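Molybdopterin adenylyltransferase (Pyrococcus furiosus, PDB 4LHB) catalyses the adenylation of molybdopterin with ATP, a step in building the pterin cofactor that carries molybdenum or tungsten. Local coordinates at residues H65-I70 with L82-K87; V155-P160 with E171-E176. One frame throughout, in Å; residues are numbered along the deposited sequence.

Contact 1 of 2, residues H65-I70 with L82-K87; sequences HVYYKI and LFEAIK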
loop_
_atom_site.group_PDB
_atom_site.type_symbol
_atom_site.label_atom_id
_atom_site.label_comp_id
_atom_site.label_asym_id
_atom_site.label_seq_id
_atom_site.Cartn_x
_atom_site.Cartn_y
_atom_site.Cartn_z
ATOM N N HIS C 65 13.691 -12.589 -30.633
ATOM C CA HIS C 65 13.710 -13.406 -29.400
ATOM C C HIS C 65 15.064 -13.406 -28.838
ATOM O O HIS C 65 15.952 -13.853 -29.512
ATOM C CB HIS C 65 13.347 -14.826 -29.764
ATOM C CG HIS C 65 13.449 -15.817 -28.630
ATOM N ND1 HIS C 65 13.154 -15.501 -27.341
ATOM C CD2 HIS C 65 13.766 -17.166 -28.638
ATOM C CE1 HIS C 65 13.290 -16.594 -26.583
ATOM N NE2 HIS C 65 13.663 -17.606 -27.377
ATOM N N VAL C 66 15.269 -12.910 -27.615
ATOM C CA VAL C 66 16.630 -12.872 -27.035
ATOM C C VAL C 66 16.849 -13.715 -25.770
ATOM O O VAL C 66 17.953 -13.749 -25.248
ATOM C CB VAL C 66 17.064 -11.421 -26.723
ATOM C CG1 VAL C 66 17.051 -10.599 -27.997
ATOM C CG2 VAL C 66 16.172 -10.786 -25.645
ATOM N N TYR C 67 15.824 -14.386 -25.263
ATOM C CA TYR C 67 15.927 -15.076 -23.958
ATOM C C TYR C 67 14.770 -15.992 -23.705
ATOM O O TYR C 67 13.630 -15.614 -23.910
ATOM C CB TYR C 67 15.967 -14.061 -22.815
ATOM C CG TYR C 67 16.248 -14.651 -21.453
ATOM C CD1 TYR C 67 17.526 -14.641 -20.940
ATOM C CD2 TYR C 67 15.227 -15.222 -20.663
ATOM C CE1 TYR C 67 17.799 -15.171 -19.689
ATOM C CE2 TYR C 67 15.497 -15.764 -19.434
ATOM C CZ TYR C 67 16.792 -15.728 -18.945
ATOM O OH TYR C 67 17.111 -16.223 -17.683
ATOM N N TYR C 68 15.085 -17.183 -23.215
ATOM C CA TYR C 68 14.091 -18.175 -22.751
ATOM C C TYR C 68 14.631 -19.002 -21.542
ATOM O O TYR C 68 15.826 -19.326 -21.489
ATOM C CB TYR C 68 13.691 -19.077 -23.886
ATOM C CG TYR C 68 12.862 -20.248 -23.495
ATOM C CD1 TYR C 68 11.637 -20.089 -22.908
ATOM C CD2 TYR C 68 13.300 -21.541 -23.760
ATOM C CE1 TYR C 68 10.854 -21.182 -22.568
ATOM C CE2 TYR C 68 12.544 -22.645 -23.413
ATOM C CZ TYR C 68 11.322 -22.467 -22.816
ATOM O OH TYR C 68 10.574 -23.577 -22.521
ATOM N N LYS C 69 13.761 -19.281 -20.560
ATOM C CA LYS C 69 14.125 -20.090 -19.408
ATOM C C LYS C 69 12.901 -20.635 -18.719
ATOM O O LYS C 69 11.856 -19.960 -18.697
ATOM C CB LYS C 69 14.950 -19.299 -18.427
ATOM C CG LYS C 69 15.486 -20.156 -17.291
ATOM C CD LYS C 69 16.878 -19.729 -16.840
ATOM C CE LYS C 69 17.223 -20.058 -15.372
ATOM N NZ LYS C 69 18.234 -19.062 -14.873
ATOM N N ILE C 70 13.007 -21.877 -18.205
ATOM C CA ILE C 70 11.906 -22.514 -17.457
ATOM C C ILE C 70 12.398 -22.423 -16.066
ATOM O O ILE C 70 13.529 -22.810 -15.812
ATOM C CB ILE C 70 11.713 -24.001 -17.772
ATOM C CG1 ILE C 70 11.735 -24.219 -19.287
ATOM C CG2 ILE C 70 10.392 -24.534 -17.202
ATOM C CD1 ILE C 70 10.610 -25.129 -19.801
ATOM N N LEU C 82 13.725 -12.711 -15.006
ATOM C CA LEU C 82 13.253 -11.446 -15.507
ATOM C C LEU C 82 14.422 -10.524 -15.774
ATOM O O LEU C 82 14.484 -9.898 -16.806
ATOM C CB LEU C 82 12.297 -10.815 -14.489
ATOM C CG LEU C 82 11.810 -9.414 -14.817
ATOM C CD1 LEU C 82 11.114 -9.466 -16.166
ATOM C CD2 LEU C 82 10.901 -8.818 -13.748
ATOM N N PHE C 83 15.371 -10.441 -14.865
ATOM C CA PHE C 83 16.433 -9.459 -15.043
ATOM C C PHE C 83 17.535 -9.941 -15.977
ATOM O O PHE C 83 18.264 -9.135 -16.533
ATOM C CB PHE C 83 16.906 -8.892 -13.703
ATOM C CG PHE C 83 15.919 -7.903 -13.151
ATOM C CD1 PHE C 83 15.821 -6.660 -13.700
ATOM C CD2 PHE C 83 14.983 -8.281 -12.221
ATOM C CE1 PHE C 83 14.851 -5.768 -13.287
ATOM C CE2 PHE C 83 14.031 -7.398 -11.774
ATOM C CZ PHE C 83 13.947 -6.131 -12.330
ATOM N N GLU C 84 17.645 -11.238 -16.173
ATOM C CA GLU C 84 18.517 -11.736 -17.212
ATOM C C GLU C 84 17.925 -11.410 -18.606
ATOM O O GLU C 84 18.636 -10.990 -19.483
ATOM C CB GLU C 84 18.731 -13.246 -17.082
ATOM C CG GLU C 84 19.789 -13.652 -16.076
ATOM C CD GLU C 84 20.079 -15.151 -16.088
ATOM O OE1 GLU C 84 21.187 -15.487 -15.689
ATOM O OE2 GLU C 84 19.224 -15.980 -16.465
ATOM N N ALA C 85 16.637 -11.643 -18.782
ATOM C CA ALA C 85 15.956 -11.258 -19.992
ATOM C C ALA C 85 16.232 -9.772 -20.261
ATOM O O ALA C 85 16.635 -9.383 -21.357
ATOM C CB ALA C 85 14.445 -11.534 -19.893
ATOM N N ILE C 86 16.076 -8.947 -19.232
ATOM C CA ILE C 86 16.284 -7.545 -19.393
ATOM C C ILE C 86 17.748 -7.237 -19.704
ATOM O O ILE C 86 18.016 -6.394 -20.522
ATOM C CB ILE C 86 15.753 -6.744 -18.195
ATOM C CG1 ILE C 86 14.235 -6.801 -18.137
ATOM C CG2 ILE C 86 16.154 -5.288 -18.268
ATOM C CD1 ILE C 86 13.674 -6.318 -16.806
ATOM N N LYS C 87 18.695 -7.874 -19.040
ATOM C CA LYS C 87 20.106 -7.559 -19.290
ATOM C C LYS C 87 20.467 -7.951 -20.715
ATOM O O LYS C 87 21.231 -7.261 -21.357
ATOM C CB LYS C 87 21.070 -8.256 -18.336
ATOM C CG LYS C 87 22.462 -7.638 -18.344
ATOM C CD LYS C 87 23.529 -8.619 -17.913
ATOM C CE LYS C 87 24.934 -8.021 -18.006
ATOM N NZ LYS C 87 25.526 -7.626 -16.695
#
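Tyr67 lays its ring across the backbone of Ala85 and carries its hydroxyl on to the carboxylate of Glu84. The alanine CA sits over one face of the ring, 3.7 Å from Tyr67 CG, and the methyl follows as a CH-pi contact, with Ala85 CB 4.2 Å from the ring centroid. A residue this small suits the spot, because it lets the flat ring come down almost onto the helix backbone. At the far end of the ring, OE2 of Glu84 lies at the edge, in the plane of the ring, and accepts a very short hydrogen bond of 2.5 Å from Tyr67 OH. The carboxylate is turned 67° against the ring.

Strand 64-71 and helix 75-87 are successive elements of the alpha/beta fold of the MoaB/Mog family. Their short segments run nearly antiparallel, at 162°, with axes 7.9 Å apart. The strand is an outermost one of the sheet within this chain, and on its other side Tyr68 packs on helix 51-60.

Two residues along, Lys69 also points toward the helix. Its CG stands opposite the backbone N (chi1 -173°), and a bend at chi2 sends the amine to a long salt bridge, 3.6 Å from Lys69 NZ to Glu84 OE2. A single carboxylate oxygen thus serves both tyrosine and lysine, and the positive charge would probably help keep the glutamate ionised. The other oxygen, Glu84 OE1, forms a salt bridge with Lys87 of a neighbouring subunit.

Contact 2 of 2, residues V155-P160 with E171-E176; sequences VVFSLP and EIIKSE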
loop_
_atom_site.group_PDB
_atom_site.type_symbol
_atom_site.label_atom_id
_atom_site.label_comp_id
_atom_site.label_asym_id
_atom_site.label_seq_id
_atom_site.Cartn_x
_atom_site.Cartn_y
_atom_site.Cartn_z
ATOM N N VAL C 155 8.462 -3.765 -20.758
ATOM C CA VAL C 155 7.046 -4.032 -20.624
ATOM C C VAL C 155 7.005 -5.485 -20.251
ATOM O O VAL C 155 7.650 -6.303 -20.911
ATOM C CB VAL C 155 6.243 -3.806 -21.945
ATOM C CG1 VAL C 155 4.758 -4.161 -21.783
ATOM C CG2 VAL C 155 6.364 -2.355 -22.379
ATOM N N VAL C 156 6.248 -5.808 -19.208
ATOM C CA VAL C 156 6.147 -7.188 -18.747
ATOM C C VAL C 156 4.683 -7.581 -18.752
ATOM O O VAL C 156 3.850 -6.843 -18.271
ATOM C CB VAL C 156 6.766 -7.374 -17.315
ATOM C CG1 VAL C 156 6.692 -8.859 -16.878
ATOM C CG2 VAL C 156 8.185 -6.777 -17.278
ATOM N N PHE C 157 4.394 -8.694 -19.403
ATOM C CA PHE C 157 3.098 -9.281 -19.441
ATOM C C PHE C 157 3.230 -10.598 -18.629
ATOM O O PHE C 157 4.206 -11.380 -18.807
ATOM C CB PHE C 157 2.746 -9.635 -20.903
ATOM C CG PHE C 157 2.574 -8.447 -21.807
ATOM C CD1 PHE C 157 1.368 -7.760 -21.861
ATOM C CD2 PHE C 157 3.609 -8.028 -22.632
ATOM C CE1 PHE C 157 1.234 -6.652 -22.692
ATOM C CE2 PHE C 157 3.458 -6.939 -23.481
ATOM C CZ PHE C 157 2.290 -6.244 -23.499
ATOM N N SER C 158 2.258 -10.865 -17.772
ATOM C CA SER C 158 2.248 -12.125 -17.048
ATOM C C SER C 158 0.956 -12.804 -17.304
ATOM O O SER C 158 -0.118 -12.288 -17.012
ATOM C CB SER C 158 2.495 -11.921 -15.546
ATOM O OG SER C 158 3.852 -11.516 -15.412
ATOM N N LEU C 159 1.087 -13.992 -17.873
ATOM C CA LEU C 159 -0.031 -14.770 -18.355
ATOM C C LEU C 159 -0.169 -16.066 -17.571
ATOM O O LEU C 159 0.811 -16.519 -16.984
ATOM C CB LEU C 159 0.247 -15.106 -19.819
ATOM C CG LEU C 159 0.543 -13.951 -20.766
ATOM C CD1 LEU C 159 0.893 -14.570 -22.125
ATOM C CD2 LEU C 159 -0.670 -13.045 -20.857
ATOM N N PRO C 160 -1.381 -16.643 -17.555
ATOM C CA PRO C 160 -1.563 -17.974 -16.988
ATOM C C PRO C 160 -0.825 -19.014 -17.777
ATOM O O PRO C 160 -0.227 -18.718 -18.804
ATOM C CB PRO C 160 -3.076 -18.231 -17.086
ATOM C CG PRO C 160 -3.692 -16.878 -17.160
ATOM C CD PRO C 160 -2.678 -15.981 -17.823
ATOM N N GLU C 171 -3.121 -12.912 -28.534
ATOM C CA GLU C 171 -3.900 -12.067 -29.410
ATOM C C GLU C 171 -3.685 -10.583 -28.991
ATOM O O GLU C 171 -3.472 -9.690 -29.827
ATOM C CB GLU C 171 -5.377 -12.438 -29.311
ATOM C CG GLU C 171 -5.986 -13.268 -30.441
ATOM C CD GLU C 171 -7.510 -13.019 -30.541
ATOM O OE1 GLU C 171 -7.931 -11.829 -30.655
ATOM O OE2 GLU C 171 -8.297 -14.005 -30.496
ATOM N N ILE C 172 -3.700 -10.341 -27.674
ATOM C CA ILE C 172 -3.708 -8.972 -27.145
ATOM C C ILE C 172 -2.344 -8.327 -27.249
ATOM O O ILE C 172 -2.221 -7.162 -27.633
ATOM C CB ILE C 172 -4.321 -8.904 -25.719
ATOM C CG1 ILE C 172 -5.746 -9.472 -25.735
ATOM C CG2 ILE C 172 -4.380 -7.480 -25.202
ATOM C CD1 ILE C 172 -6.274 -9.808 -24.362
ATOM N N ILE C 173 -1.310 -9.084 -26.946
ATOM C CA ILE C 173 0.056 -8.567 -27.049
ATOM C C ILE C 173 0.406 -8.213 -28.495
ATOM O O ILE C 173 0.887 -7.109 -28.748
ATOM C CB ILE C 173 1.075 -9.567 -26.456
ATOM C CG1 ILE C 173 0.759 -9.807 -24.971
ATOM C CG2 ILE C 173 2.521 -9.077 -26.604
ATOM C CD1 ILE C 173 1.208 -11.154 -24.462
ATOM N N LYS C 174 0.161 -9.153 -29.426
ATOM C CA LYS C 174 0.321 -8.930 -30.863
ATOM C C LYS C 174 -0.425 -7.665 -31.299
ATOM O O LYS C 174 0.119 -6.854 -32.023
ATOM C CB LYS C 174 -0.175 -10.133 -31.689
ATOM C CG LYS C 174 0.623 -11.436 -31.500
ATOM C CD LYS C 174 1.319 -11.982 -32.762
ATOM C CE LYS C 174 0.375 -12.618 -33.810
ATOM N NZ LYS C 174 -0.429 -13.794 -33.350
ATOM N N SER C 175 -1.653 -7.467 -30.844
ATOM C CA SER C 175 -2.377 -6.249 -31.190
ATOM C C SER C 175 -1.806 -4.961 -30.568
ATOM O O SER C 175 -1.872 -3.893 -31.218
ATOM C CB SER C 175 -3.832 -6.414 -30.844
ATOM O OG SER C 175 -4.536 -5.221 -31.015
ATOM N N GLU C 176 -1.185 -5.026 -29.370
ATOM C CA GLU C 176 -0.847 -3.772 -28.678
ATOM C C GLU C 176 0.588 -3.532 -28.338
ATOM O O GLU C 176 0.939 -2.429 -27.865
ATOM C CB GLU C 176 -1.686 -3.599 -27.437
ATOM C CG GLU C 176 -3.171 -3.766 -27.699
ATOM C CD GLU C 176 -3.690 -2.738 -28.686
ATOM O OE1 GLU C 176 -4.621 -3.047 -29.436
ATOM O OE2 GLU C 176 -3.171 -1.610 -28.689
#
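Between segments 155-160 and 171-176 the nearest CA atoms are those of Phe157 and Ile173, 8.2 Å apart, a spacing that leaves the side chains to make the contact. Ile173 sets its CG1 methylene over the centre of the Phe157 ring, 3.8 Å from the centroid and only 10° off the ring normal, a CH-pi contact squarely over the face. The two side chains slide past each other in opposite directions, so the aliphatic branches spread across the ring: CG2 of Ile173 lies 3.9 Å from Phe157 CE2, while CD1 runs back toward Phe157 CG. With CG1 anti to the carbonyl carbon (chi1 -60°), the longer branch lies over the middle of the ring and CG2 reaches the rim, so that both branches of this beta-branched residue meet the one ring.

CD1 also meets Leu159, two residues along on the same side of the strand. There the chains reach toward each other tip to tip, with Leu159 CD1 4.2 Å from Ile173 CD1. Phe121 of helix 121-133 meets the Phe157 ring and also touches Leu159, while Ile180, farther along helix 163-184, packs on Phe157 as well. Were Phe157 cut back to an alanine, CG1 and CG2 of Ile173 would probably lose the surface they rest on and a gap would open between sheet and helix.

Helix 163-184 is in this way laid against strand 153-159 of the central sheet, in the layered manner of an alpha/beta fold. All three touching residues are buried and apolar, and no hydrogen bond crosses between the segments; the attachment therefore rests on shape and on exclusion of water, with no polar side chain needing a partner within the contact.

Contact 1 and contact 2 follow one another along the chain, and their centres are about 16 Å apart. Both fasten a helix to the same mixed sheet, contact 1 at the outermost strand 64-71 and contact 2 at the inner strand 153-159, with strands 32-38 and 92-96 between them. They meet directly where Leu82 CD1 of contact 1 packs 4.1 Å from Val156 CG2 of contact 2. Contact 1 is partly buried and uses charge and a hydroxyl, whereas contact 2 is buried and apolar; both helix segments also meet neighbouring subunits of the hexamer, a different one each. Both lie within the probable molybdopterin-binding domain.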